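Local coordinates for 3-methylornithine synthase (Methanosarcina barkeri, PDB 3T7V), which catalyses the radical S-adenosylmethionine-dependent isomerisation of L-lysine to (3R)-3-methyl-D-ornithine, a step in pyrrolysine biosynthesis, at residues A[63-68]-A[111-116]; A[161-166]-A[200-205]; A[278-283]-A[309-314]; A[299-304]-A[320-325]. All blocks are in the same frame, centred on the assembly; numbering follows the deposited sequence.

Contact 1: A[63-68]-A[111-116]; sequences CFIYFS and VDLTMG. With MD0 (5-amino-D-isoleucine), chain D; SAM (S-adenosylmethionine), chain C.
Segments 63-68 and 111-116, on neighbouring parallel strands of the radical SAM TIM-barrel fold, pair here and carry part of the ligand pocket on one face. The strand axes approach to 4.7 Å. The backbone ladder runs from D112 N to C63 O, through I65 N to D112 O and T114 N to I65 O, to F67 N on T114 O; the third bond is almost straight (177° at the hydrogen).

F64, D112, Y66 and T114 share the face turned to the ligands. With CG anti to the backbone N (chi1 -179°), the F64 ring lies alongside the D112 carboxylate, the two planes 73° apart. D112 OD2 sits at the ring edge, while the CA of 5-amino-D-isoleucine rides 3.6 Å above one face, offset toward the rim. F64 CE1 reaches T114 OG1 at 3.1 Å. D112 OD2 accepts from the ligand NE at 2.9 Å, and D112 OD1 is held by S146 OG and, weakly, by T114 OG1. An alanine at F64 would lose the ring beside the ligand and is likely to open a gap between ligand and strand, with T114 deprived of its neighbour.

On the far face I65 CD1 meets L113 CD2. Near the strand end, F67 CZ packs on M115 CG at 3.5 Å, M115 CB lies over the F67 ring face, and M115 SD adds an oblique Met-aromatic contact. M115 O comes within 3.1 Å of the S-adenosylmethionine N, and G116 borders the iron-sulfur cluster. Ligand-binding groups at the C-terminal ends of parallel strands are the hallmark of a TIM-barrel active site.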
# COMPACT_ATOMS: atom_id res chain seq x y z
N CYS A 63 -4.82 -4.98 -8.38
CA CYS A 63 -5.99 -5.64 -7.73
C CYS A 63 -5.63 -6.16 -6.37
O CYS A 63 -4.52 -6.56 -6.14
CB CYS A 63 -6.35 -6.79 -8.60
SG CYS A 63 -7.86 -7.65 -8.13
N PHE A 64 -6.54 -6.10 -5.44
CA PHE A 64 -6.27 -6.56 -4.07
C PHE A 64 -7.09 -7.80 -3.79
O PHE A 64 -8.35 -7.76 -3.82
CB PHE A 64 -6.74 -5.41 -3.14
CG PHE A 64 -6.49 -5.74 -1.68
CD1 PHE A 64 -5.18 -5.95 -1.25
CD2 PHE A 64 -7.53 -5.84 -0.76
CE1 PHE A 64 -4.89 -6.27 0.08
CE2 PHE A 64 -7.24 -6.16 0.59
CZ PHE A 64 -5.94 -6.38 0.98
N ILE A 65 -6.42 -8.88 -3.46
CA ILE A 65 -7.06 -10.18 -3.11
C ILE A 65 -6.66 -10.56 -1.72
O ILE A 65 -5.56 -11.11 -1.47
CB ILE A 65 -6.66 -11.29 -4.09
CG1 ILE A 65 -7.00 -10.88 -5.57
CG2 ILE A 65 -7.41 -12.60 -3.72
CD1 ILE A 65 -6.55 -11.97 -6.55
N TYR A 66 -7.58 -10.28 -0.80
CA TYR A 66 -7.36 -10.60 0.63
C TYR A 66 -7.88 -12.02 0.80
O TYR A 66 -9.09 -12.25 0.89
CB TYR A 66 -8.16 -9.58 1.45
CG TYR A 66 -7.77 -9.44 2.91
CD1 TYR A 66 -6.83 -10.24 3.54
CD2 TYR A 66 -8.42 -8.47 3.66
CE1 TYR A 66 -6.46 -10.02 4.86
CE2 TYR A 66 -8.08 -8.26 4.99
CZ TYR A 66 -7.12 -9.05 5.56
OH TYR A 66 -6.87 -8.78 6.90
N PHE A 67 -6.96 -13.00 0.71
CA PHE A 67 -7.37 -14.41 0.55
C PHE A 67 -7.57 -15.18 1.86
O PHE A 67 -8.13 -16.24 1.87
CB PHE A 67 -6.39 -15.20 -0.37
CG PHE A 67 -4.99 -15.31 0.13
CD1 PHE A 67 -4.07 -14.38 -0.26
CD2 PHE A 67 -4.59 -16.34 0.98
CE1 PHE A 67 -2.77 -14.43 0.20
CE2 PHE A 67 -3.30 -16.42 1.49
CZ PHE A 67 -2.35 -15.44 1.08
N SER A 68 -7.14 -14.55 2.97
CA SER A 68 -7.42 -15.09 4.29
C SER A 68 -7.39 -13.98 5.30
O SER A 68 -6.40 -13.22 5.36
CB SER A 68 -6.40 -16.16 4.70
OG SER A 68 -6.75 -16.55 6.06
N VAL A 111 -1.36 -8.00 -9.25
CA VAL A 111 -2.33 -8.44 -8.22
C VAL A 111 -1.61 -8.55 -6.89
O VAL A 111 -0.47 -9.03 -6.87
CB VAL A 111 -2.98 -9.77 -8.62
CG1 VAL A 111 -3.79 -9.63 -9.87
CG2 VAL A 111 -1.99 -10.90 -8.77
N ASP A 112 -2.24 -8.05 -5.84
CA ASP A 112 -1.70 -8.15 -4.44
C ASP A 112 -2.36 -9.23 -3.63
O ASP A 112 -3.59 -9.10 -3.38
CB ASP A 112 -1.79 -6.77 -3.79
CG ASP A 112 -1.34 -6.71 -2.37
OD1 ASP A 112 -0.83 -7.70 -1.78
OD2 ASP A 112 -1.47 -5.59 -1.76
N LEU A 113 -1.67 -10.33 -3.39
CA LEU A 113 -2.25 -11.48 -2.63
C LEU A 113 -1.88 -11.21 -1.16
O LEU A 113 -0.69 -11.21 -0.78
CB LEU A 113 -1.57 -12.80 -3.07
CG LEU A 113 -1.74 -13.14 -4.53
CD1 LEU A 113 -0.92 -14.38 -4.82
CD2 LEU A 113 -3.23 -13.28 -4.82
N THR A 114 -2.89 -10.89 -0.36
CA THR A 114 -2.70 -10.46 1.01
C THR A 114 -3.39 -11.41 1.97
O THR A 114 -4.50 -11.92 1.71
CB THR A 114 -3.30 -9.04 1.17
OG1 THR A 114 -2.49 -8.12 0.43
CG2 THR A 114 -3.27 -8.55 2.67
N MET A 115 -2.76 -11.63 3.14
CA MET A 115 -3.41 -12.36 4.22
C MET A 115 -3.00 -11.73 5.53
O MET A 115 -1.98 -11.07 5.67
CB MET A 115 -3.08 -13.89 4.23
CG MET A 115 -1.55 -14.13 4.24
SD MET A 115 -1.30 -15.91 4.54
CE MET A 115 0.47 -15.98 4.32
N GLY A 116 -3.83 -12.01 6.54
CA GLY A 116 -3.30 -11.93 7.93
C GLY A 116 -2.22 -13.00 8.12
O GLY A 116 -2.02 -13.82 7.19
C MD0 D . -4.43 -1.30 -0.16
N MD0 D . -6.23 -2.50 0.93
O MD0 D . -3.64 -1.27 -1.13
CA MD0 D . -4.89 -2.62 0.36
CB MD0 D . -3.90 -3.16 1.44
CD MD0 D . -1.65 -4.43 1.51
NE MD0 D . -0.43 -4.68 0.75
CG MD0 D . -2.55 -3.46 0.74
CG2 MD0 D . -3.67 -2.20 2.63
OXT MD0 D . -4.85 -0.28 0.40
N SAM C . -0.85 -9.07 7.80
CA SAM C . 0.14 -8.58 6.95
C SAM C . 0.88 -7.42 7.48
O SAM C . 0.55 -6.90 8.57
OXT SAM C . 1.94 -7.06 6.84
CB SAM C . -0.37 -7.86 5.91
CG SAM C . -1.51 -6.94 6.06
SD SAM C . -1.14 -5.25 5.42
CE SAM C . -2.29 -5.14 4.08
C5' SAM C . -1.94 -4.24 6.65
C4' SAM C . -1.42 -3.01 6.72
O4' SAM C . -2.84 -2.46 6.38
C3' SAM C . -0.86 -2.64 7.87
O3' SAM C . 0.46 -2.68 7.32
C2' SAM C . -1.37 -1.20 7.73
O2' SAM C . -0.41 -0.29 7.10
C1' SAM C . -2.72 -1.16 6.99
N9 SAM C . -3.85 -1.11 7.99
C8 SAM C . -4.30 -2.06 8.86
N7 SAM C . -5.29 -1.54 9.59
C5 SAM C . -5.48 -0.25 9.17
C6 SAM C . -6.32 0.78 9.63
N6 SAM C . -7.18 0.62 10.63
N1 SAM C . -6.30 1.96 8.98
C2 SAM C . -5.42 2.19 7.95
N3 SAM C . -4.52 1.25 7.56
C4 SAM C . -4.58 0.03 8.17

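Contact 2: A[161-166]-A[200-205]; sequences KGANFL and QGYCVE
Strands 163-166 and 203-205 run parallel in the TIM-barrel sheet, their axes 4.6 Å apart at closest and 33° from one another. Three backbone bonds join them: C203 N to N164 O, L166 N to C203 O and E205 N to L166 O, each 2.9 Å. Before each strand a helix ends in a Schellman motif, at G162 and at G201, so both segments follow the same helix-to-strand pattern of a beta/alpha barrel.

Y202 enters just ahead of its strand and lies alongside residues 163-166. Its CD1 is 4.0 Å from L166 CB, and its edge faces F165 C. Farther out, Y202 CE1 meets the A163 methyl, CB, at 3.7 Å, while the hydroxyl bonds to L155 O in helix 152-160. E205 runs out extended to a carboxylate that bridges to R235 and accepts from Y169 OH, two residues that bind the product.

F165 and C203 project from the same side of the sheet. The phenyl ring turns its flat face to the cysteine, whose SG stands 4.6 Å from the F165 ring centroid. Closer in, C203 CB rests almost exactly over the middle of the F165 ring, 3.4 Å from its centroid and 5° off the normal.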
# COMPACT_ATOMS: atom_id res chain seq x y z
N LYS A 161 8.38 -19.23 -7.54
CA LYS A 161 7.06 -19.45 -8.13
C LYS A 161 6.44 -18.25 -8.85
O LYS A 161 5.38 -18.36 -9.41
CB LYS A 161 6.02 -19.98 -7.12
CG LYS A 161 6.42 -21.29 -6.48
CD LYS A 161 6.63 -22.38 -7.50
CE LYS A 161 6.52 -23.73 -6.77
NZ LYS A 161 6.76 -24.86 -7.69
N GLY A 162 7.09 -17.09 -8.74
CA GLY A 162 6.72 -15.90 -9.54
C GLY A 162 6.27 -14.70 -8.75
O GLY A 162 5.81 -13.71 -9.34
N ALA A 163 6.48 -14.69 -7.45
CA ALA A 163 6.20 -13.45 -6.73
C ALA A 163 7.22 -12.35 -7.12
O ALA A 163 8.41 -12.59 -7.20
CB ALA A 163 6.24 -13.72 -5.21
N ASN A 164 6.71 -11.15 -7.41
CA ASN A 164 7.54 -10.05 -7.84
C ASN A 164 7.74 -8.95 -6.78
O ASN A 164 8.80 -8.29 -6.84
CB ASN A 164 6.87 -9.36 -9.05
CG ASN A 164 6.81 -10.27 -10.24
OD1 ASN A 164 7.84 -10.43 -10.95
ND2 ASN A 164 5.73 -10.91 -10.38
N PHE A 165 6.76 -8.63 -5.95
CA PHE A 165 6.83 -7.56 -4.97
C PHE A 165 6.53 -8.18 -3.62
O PHE A 165 5.67 -9.06 -3.49
CB PHE A 165 5.71 -6.52 -5.33
CG PHE A 165 6.17 -5.20 -5.77
CD1 PHE A 165 6.60 -4.27 -4.76
CD2 PHE A 165 6.13 -4.82 -7.08
CE1 PHE A 165 6.99 -2.99 -5.14
CE2 PHE A 165 6.53 -3.53 -7.48
CZ PHE A 165 6.94 -2.62 -6.50
N LEU A 166 7.22 -7.69 -2.64
CA LEU A 166 6.86 -7.96 -1.22
C LEU A 166 6.38 -6.66 -0.60
O LEU A 166 7.13 -5.67 -0.59
CB LEU A 166 8.08 -8.46 -0.45
CG LEU A 166 7.81 -8.60 1.08
CD1 LEU A 166 6.80 -9.69 1.32
CD2 LEU A 166 9.13 -8.91 1.73
N GLN A 200 16.86 -11.59 -3.05
CA GLN A 200 16.31 -12.64 -3.90
C GLN A 200 15.68 -12.16 -5.20
O GLN A 200 15.24 -12.93 -6.03
CB GLN A 200 15.25 -13.39 -3.11
CG GLN A 200 15.80 -14.26 -1.99
CD GLN A 200 16.73 -15.37 -2.49
OE1 GLN A 200 16.52 -15.99 -3.54
NE2 GLN A 200 17.70 -15.72 -1.66
N GLY A 201 15.67 -10.84 -5.33
CA GLY A 201 15.17 -10.22 -6.55
C GLY A 201 13.82 -9.50 -6.47
O GLY A 201 13.37 -8.91 -7.47
N TYR A 202 13.17 -9.60 -5.31
CA TYR A 202 11.90 -8.86 -5.18
C TYR A 202 12.07 -7.35 -5.26
O TYR A 202 13.10 -6.81 -4.84
CB TYR A 202 11.31 -9.11 -3.76
CG TYR A 202 10.71 -10.43 -3.48
CD1 TYR A 202 9.30 -10.59 -3.61
CD2 TYR A 202 11.47 -11.50 -2.98
CE1 TYR A 202 8.69 -11.75 -3.24
CE2 TYR A 202 10.83 -12.68 -2.61
CZ TYR A 202 9.47 -12.80 -2.76
OH TYR A 202 8.88 -13.95 -2.35
N CYS A 203 11.02 -6.70 -5.77
CA CYS A 203 10.83 -5.29 -5.47
C CYS A 203 10.12 -5.22 -4.09
O CYS A 203 9.40 -6.17 -3.76
CB CYS A 203 9.88 -4.68 -6.52
SG CYS A 203 10.64 -4.46 -8.08
N VAL A 204 10.30 -4.14 -3.33
CA VAL A 204 9.71 -4.05 -1.98
C VAL A 204 8.89 -2.80 -1.85
O VAL A 204 9.23 -1.73 -2.45
CB VAL A 204 10.72 -4.25 -0.88
CG1 VAL A 204 11.45 -5.60 -1.05
CG2 VAL A 204 11.73 -3.17 -0.85
N GLU A 205 7.77 -2.91 -1.16
CA GLU A 205 6.95 -1.73 -0.79
C GLU A 205 7.03 -1.58 0.72
O GLU A 205 6.78 -2.56 1.48
CB GLU A 205 5.47 -1.97 -1.19
CG GLU A 205 4.60 -0.71 -0.92
CD GLU A 205 3.09 -0.84 -1.18
OE1 GLU A 205 2.52 -1.95 -1.25
OE2 GLU A 205 2.42 0.27 -1.22

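Contact 3: A[278-283]-A[309-314]; sequences LDLEGI and GVANYD. With SAM (S-adenosylmethionine), chain C; MD0 (5-amino-D-isoleucine), chain D.
The carboxylate of D279 is wrapped by the loop 309-314, where three consecutive backbone amides converge on it. A311 N reaches D279 OD2 at 2.8 Å and V310 N reaches the same oxygen at 2.9 Å, from opposite faces of the carboxylate plane; V310 N lies near that plane on the syn side, A311 N well above it. N312 N binds D279 OD1 at 2.9 Å, also from above, and R322 NH2 forms a salt bridge with the same oxygen. The ligand amine, N of 5-amino-D-isoleucine, adds a weak bond to D279 OD2 at 3.1 Å. Turned away from the backbone N at chi1 -152°, the D279 side chain carries this group from helix 278-291 into the loop, while S277 OG holds D279 N.

Farther out, Y313 N bonds to D279 O, and the Y313 ring lies across 280-282, one face against E281 C and G282 N. Water 1 links Y313 OH to I283 N. Toward the cofactor, V310 CG1 touches S-adenosylmethionine C8 at 3.3 Å and A311 CB faces the adenine.

Replacing D279 with an alanine would remove the acceptor and would probably leave the amides of V310, A311 and N312 without their mate, and R322 NH2 without this carboxylate. Gripped by three amides and an arginine, one buried carboxylate thus ties the loop to the helix and, weakly, to the ligand amine.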
# COMPACT_ATOMS: atom_id res chain seq x y z
N LEU A 278 -7.93 2.86 -2.65
CA LEU A 278 -9.40 3.04 -2.57
C LEU A 278 -9.91 2.68 -1.14
O LEU A 278 -11.05 2.95 -0.81
CB LEU A 278 -10.07 2.08 -3.52
CG LEU A 278 -9.80 2.24 -5.03
CD1 LEU A 278 -10.79 1.42 -5.86
CD2 LEU A 278 -9.79 3.66 -5.49
N ASP A 279 -9.06 2.03 -0.33
CA ASP A 279 -9.53 1.50 0.95
C ASP A 279 -9.85 2.60 1.99
O ASP A 279 -10.57 2.35 2.97
CB ASP A 279 -8.40 0.59 1.52
CG ASP A 279 -8.89 -0.52 2.43
OD1 ASP A 279 -10.07 -0.94 2.41
OD2 ASP A 279 -7.97 -1.07 3.11
N LEU A 280 -9.33 3.80 1.74
CA LEU A 280 -9.45 4.86 2.75
C LEU A 280 -10.63 5.84 2.51
O LEU A 280 -11.28 6.27 3.47
CB LEU A 280 -8.17 5.70 2.71
CG LEU A 280 -7.01 4.67 2.92
CD1 LEU A 280 -5.73 5.09 2.29
CD2 LEU A 280 -7.00 4.17 4.38
N GLU A 281 -10.92 6.15 1.24
CA GLU A 281 -11.91 7.16 0.85
C GLU A 281 -12.55 6.81 -0.51
O GLU A 281 -13.25 7.64 -1.14
CB GLU A 281 -11.26 8.57 0.86
CG GLU A 281 -11.12 9.26 2.22
CD GLU A 281 -10.75 10.76 2.11
OE1 GLU A 281 -9.77 11.15 1.39
OE2 GLU A 281 -11.45 11.58 2.74
N GLY A 282 -12.29 5.59 -1.01
CA GLY A 282 -12.87 5.14 -2.30
C GLY A 282 -12.36 5.93 -3.50
O GLY A 282 -11.31 6.51 -3.48
N ILE A 283 -13.18 5.83 -4.57
CA ILE A 283 -12.83 6.47 -5.83
C ILE A 283 -12.73 8.00 -5.70
O ILE A 283 -11.83 8.61 -6.25
CB ILE A 283 -13.75 5.93 -6.97
CG1 ILE A 283 -13.37 4.44 -7.20
CG2 ILE A 283 -13.43 6.71 -8.25
CD1 ILE A 283 -14.27 3.58 -8.06
N GLY A 309 -11.43 -5.27 1.97
CA GLY A 309 -10.21 -4.45 2.07
C GLY A 309 -9.65 -4.67 3.49
O GLY A 309 -10.03 -5.58 4.22
N VAL A 310 -8.77 -3.78 3.91
CA VAL A 310 -8.17 -3.86 5.28
C VAL A 310 -8.73 -2.77 6.19
O VAL A 310 -9.18 -3.10 7.33
CB VAL A 310 -6.61 -3.75 5.25
CG1 VAL A 310 -6.07 -3.88 6.68
CG2 VAL A 310 -6.08 -4.89 4.34
N ALA A 311 -8.75 -1.54 5.72
CA ALA A 311 -9.33 -0.43 6.49
C ALA A 311 -10.84 -0.37 6.27
O ALA A 311 -11.59 0.05 7.18
CB ALA A 311 -8.63 0.86 6.15
N ASN A 312 -11.30 -0.71 5.05
CA ASN A 312 -12.76 -0.88 4.80
C ASN A 312 -13.55 0.40 5.13
O ASN A 312 -14.50 0.35 5.90
CB ASN A 312 -13.35 -2.14 5.52
CG ASN A 312 -12.73 -3.41 5.02
OD1 ASN A 312 -12.06 -4.13 5.80
ND2 ASN A 312 -12.88 -3.66 3.77
N TYR A 313 -13.18 1.52 4.50
CA TYR A 313 -13.92 2.78 4.75
C TYR A 313 -15.40 2.63 4.40
O TYR A 313 -16.24 3.35 5.00
CB TYR A 313 -13.33 3.96 3.94
CG TYR A 313 -13.95 4.05 2.56
CD1 TYR A 313 -14.99 4.98 2.33
CD2 TYR A 313 -13.56 3.21 1.50
CE1 TYR A 313 -15.63 5.03 1.08
CE2 TYR A 313 -14.18 3.26 0.26
CZ TYR A 313 -15.24 4.15 0.07
OH TYR A 313 -15.87 4.18 -1.15
N ASP A 314 -15.73 1.71 3.47
CA ASP A 314 -17.04 1.47 2.92
C ASP A 314 -17.78 0.30 3.57
O ASP A 314 -18.74 -0.20 2.99
CB ASP A 314 -16.91 1.29 1.39
CG ASP A 314 -15.84 0.24 0.97
OD1 ASP A 314 -15.08 -0.29 1.85
OD2 ASP A 314 -15.71 0.04 -0.25
N SAM C . -0.85 -9.07 7.80
CA SAM C . 0.14 -8.58 6.95
C SAM C . 0.88 -7.42 7.48
O SAM C . 0.55 -6.90 8.57
OXT SAM C . 1.94 -7.06 6.84
CB SAM C . -0.37 -7.86 5.91
CG SAM C . -1.51 -6.94 6.06
SD SAM C . -1.14 -5.25 5.42
CE SAM C . -2.29 -5.14 4.08
C5' SAM C . -1.94 -4.24 6.65
C4' SAM C . -1.42 -3.01 6.72
O4' SAM C . -2.84 -2.46 6.38
C3' SAM C . -0.86 -2.64 7.87
O3' SAM C . 0.46 -2.68 7.32
C2' SAM C . -1.37 -1.20 7.73
O2' SAM C . -0.41 -0.29 7.10
C1' SAM C . -2.72 -1.16 6.99
N9 SAM C . -3.85 -1.11 7.99
C8 SAM C . -4.30 -2.06 8.86
N7 SAM C . -5.29 -1.54 9.59
C5 SAM C . -5.48 -0.25 9.17
C6 SAM C . -6.32 0.78 9.63
N6 SAM C . -7.18 0.62 10.63
N1 SAM C . -6.30 1.96 8.98
C2 SAM C . -5.42 2.19 7.95
N3 SAM C . -4.52 1.25 7.56
C4 SAM C . -4.58 0.03 8.17
C MD0 D . -4.43 -1.30 -0.16
N MD0 D . -6.23 -2.50 0.93
O MD0 D . -3.64 -1.27 -1.13
CA MD0 D . -4.89 -2.62 0.36
CB MD0 D . -3.90 -3.16 1.44
CD MD0 D . -1.65 -4.43 1.51
NE MD0 D . -0.43 -4.68 0.75
CG MD0 D . -2.55 -3.46 0.74
CG2 MD0 D . -3.67 -2.20 2.63
OXT MD0 D . -4.85 -0.28 0.40
O HOH W 1 -15.44 4.20 -4.22

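Contact 4: A[299-304]-A[320-325]; sequences SILPPD and RDRDIK. With MD0 (5-amino-D-isoleucine), chain D.
R322 reaches along the chain of S299-L301 from its CB to its guanidinium. R322 CB starts the path against L301, 3.9 Å from L301 CG, and R322 CG continues past L301 CD1. A bend at chi2 (-91°) then turns the chain toward the strand end, bringing R322 CD to 3.7 Å from S299 O. Beyond it R322 NE forms a salt bridge with D314. NH1 at the tip takes S299 twice: a bond of 3.1 Å to S299 O, in the carbonyl plane on a lone pair and within 4° of the guanidinium plane, and a weak one to S299 OG. That hydroxyl oxygen also accepts from the N of 5-amino-D-isoleucine at 2.8 Å, making R322 a second-shell residue of the ligand site.

The pairing joins the C-terminal end of barrel strand 296-300 to the approach to helix 324-334, a strand-to-helix connection of the TIM-barrel fold, in which D323 takes the N-cap position and its OD1 caps S326 N. The backbones are tied where L301 N donates to R322 O at 2.9 Å, and I300 CG2 packs against the same carbonyl and against I324 CB. Water 2 bridges L301 O and I324 N.

At the outer side L301 CD1 sits over one face of the R320 guanidinium, 3.4 Å from R320 NH1; L307 O accepts from that nitrogen.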
# COMPACT_ATOMS: atom_id res chain seq x y z
N SER A 299 -6.09 -1.39 -3.94
CA SER A 299 -7.32 -1.75 -3.21
C SER A 299 -8.53 -1.79 -4.15
O SER A 299 -9.68 -1.58 -3.76
CB SER A 299 -7.62 -0.89 -1.97
OG SER A 299 -8.17 -1.78 -0.92
N ILE A 300 -8.24 -2.07 -5.43
CA ILE A 300 -9.28 -2.32 -6.43
C ILE A 300 -9.68 -3.77 -6.22
O ILE A 300 -8.84 -4.66 -6.17
CB ILE A 300 -8.73 -2.13 -7.86
CG1 ILE A 300 -8.09 -0.72 -7.99
CG2 ILE A 300 -9.88 -2.36 -8.83
CD1 ILE A 300 -7.46 -0.53 -9.37
N LEU A 301 -10.96 -4.06 -6.12
CA LEU A 301 -11.37 -5.44 -5.92
C LEU A 301 -11.74 -6.11 -7.21
O LEU A 301 -12.16 -5.45 -8.18
CB LEU A 301 -12.59 -5.48 -5.00
CG LEU A 301 -12.28 -4.95 -3.58
CD1 LEU A 301 -13.51 -4.94 -2.67
CD2 LEU A 301 -11.20 -5.74 -2.83
N PRO A 302 -11.60 -7.46 -7.24
CA PRO A 302 -12.07 -8.26 -8.35
C PRO A 302 -13.57 -7.92 -8.62
O PRO A 302 -14.31 -7.54 -7.66
CB PRO A 302 -11.93 -9.69 -7.79
CG PRO A 302 -10.77 -9.65 -6.86
CD PRO A 302 -11.08 -8.31 -6.16
N PRO A 303 -14.00 -8.02 -9.90
CA PRO A 303 -15.39 -7.76 -10.33
C PRO A 303 -16.38 -8.62 -9.51
O PRO A 303 -16.20 -9.83 -9.42
CB PRO A 303 -15.39 -8.19 -11.81
CG PRO A 303 -14.00 -7.97 -12.30
CD PRO A 303 -13.09 -8.19 -11.07
N ASP A 304 -17.43 -7.98 -8.97
CA ASP A 304 -18.29 -8.51 -7.90
C ASP A 304 -17.47 -8.43 -6.66
O ASP A 304 -17.22 -7.35 -6.12
CB ASP A 304 -18.72 -9.97 -8.15
CG ASP A 304 -18.55 -10.85 -6.90
OD1 ASP A 304 -19.25 -10.58 -5.89
OD2 ASP A 304 -17.79 -11.85 -6.95
N ARG A 320 -20.60 -1.07 -2.60
CA ARG A 320 -19.24 -0.59 -2.66
C ARG A 320 -18.95 -0.31 -4.15
O ARG A 320 -19.59 -0.92 -5.01
CB ARG A 320 -18.31 -1.69 -2.13
CG ARG A 320 -18.52 -1.99 -0.67
CD ARG A 320 -17.33 -2.88 -0.24
NE ARG A 320 -17.34 -4.17 -0.94
CZ ARG A 320 -16.44 -5.14 -0.78
NH1 ARG A 320 -15.47 -4.97 0.08
NH2 ARG A 320 -16.54 -6.29 -1.47
N ASP A 321 -17.99 0.58 -4.45
CA ASP A 321 -17.63 1.01 -5.81
C ASP A 321 -16.08 0.90 -5.76
O ASP A 321 -15.34 1.82 -5.42
CB ASP A 321 -18.04 2.48 -5.94
CG ASP A 321 -17.81 3.07 -7.32
OD1 ASP A 321 -17.53 2.28 -8.23
OD2 ASP A 321 -17.92 4.32 -7.47
N ARG A 322 -15.61 -0.29 -6.10
CA ARG A 322 -14.21 -0.71 -5.95
C ARG A 322 -13.74 -1.39 -7.25
O ARG A 322 -12.63 -1.94 -7.22
CB ARG A 322 -14.10 -1.76 -4.81
CG ARG A 322 -14.43 -1.27 -3.41
CD ARG A 322 -13.13 -0.81 -2.85
NE ARG A 322 -13.20 -0.68 -1.38
CZ ARG A 322 -12.19 -0.92 -0.54
NH1 ARG A 322 -10.99 -1.27 -1.00
NH2 ARG A 322 -12.39 -0.78 0.77
N ASP A 323 -14.45 -1.33 -8.37
CA ASP A 323 -14.05 -2.22 -9.50
C ASP A 323 -13.22 -1.41 -10.48
O ASP A 323 -13.28 -0.18 -10.56
CB ASP A 323 -15.28 -2.76 -10.19
CG ASP A 323 -16.15 -1.65 -10.63
OD1 ASP A 323 -16.00 -1.34 -11.84
OD2 ASP A 323 -16.89 -1.05 -9.76
N ILE A 324 -12.40 -2.14 -11.22
CA ILE A 324 -11.52 -1.52 -12.21
C ILE A 324 -12.25 -0.66 -13.27
O ILE A 324 -11.73 0.37 -13.64
CB ILE A 324 -10.59 -2.57 -12.85
CG1 ILE A 324 -9.44 -1.88 -13.54
CG2 ILE A 324 -11.36 -3.50 -13.74
CD1 ILE A 324 -8.43 -2.90 -14.12
N LYS A 325 -13.41 -1.09 -13.71
CA LYS A 325 -14.09 -0.32 -14.76
C LYS A 325 -14.49 1.10 -14.18
O LYS A 325 -14.37 2.13 -14.91
CB LYS A 325 -15.29 -1.11 -15.29
CG LYS A 325 -14.92 -2.35 -16.10
CD LYS A 325 -16.28 -2.94 -16.56
CE LYS A 325 -16.31 -4.43 -16.85
NZ LYS A 325 -15.87 -4.73 -18.24
C MD0 D . -4.43 -1.30 -0.16
N MD0 D . -6.23 -2.50 0.93
O MD0 D . -3.64 -1.27 -1.13
CA MD0 D . -4.89 -2.62 0.36
CB MD0 D . -3.90 -3.16 1.44
CD MD0 D . -1.65 -4.43 1.51
NE MD0 D . -0.43 -4.68 0.75
CG MD0 D . -2.55 -3.46 0.74
CG2 MD0 D . -3.67 -2.20 2.63
OXT MD0 D . -4.85 -0.28 0.40
O HOH W 2 -12.37 -4.95 -10.79
O HOH W 3 -18.06 -4.87 -4.21

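Contacts 1, 3 and 4 meet around 5-amino-D-isoleucine, while contact 2 stands back, its nearest atoms about 5 Å from contact 1, about 10 Å from contact 3 and about 9 Å from contact 4. Contact 1 joins contact 4 in the sheet, where F64 N lies 2.8 Å from I300 O, a probable hydrogen bond between strands 58-68 and 296-300. It also packs on contact 3, F64 CZ lying 3.7 Å from V310 CG2. Contacts 3 and 4 alternate along the chain and are locked through R322, whose NE and NH2 salt bridges to D314 OD2 and D279 OD1 of contact 3 both measure 2.8 Å. Contact 2 reaches the pocket through the E205 side chain, about 4 Å from the ligand at nearest atoms.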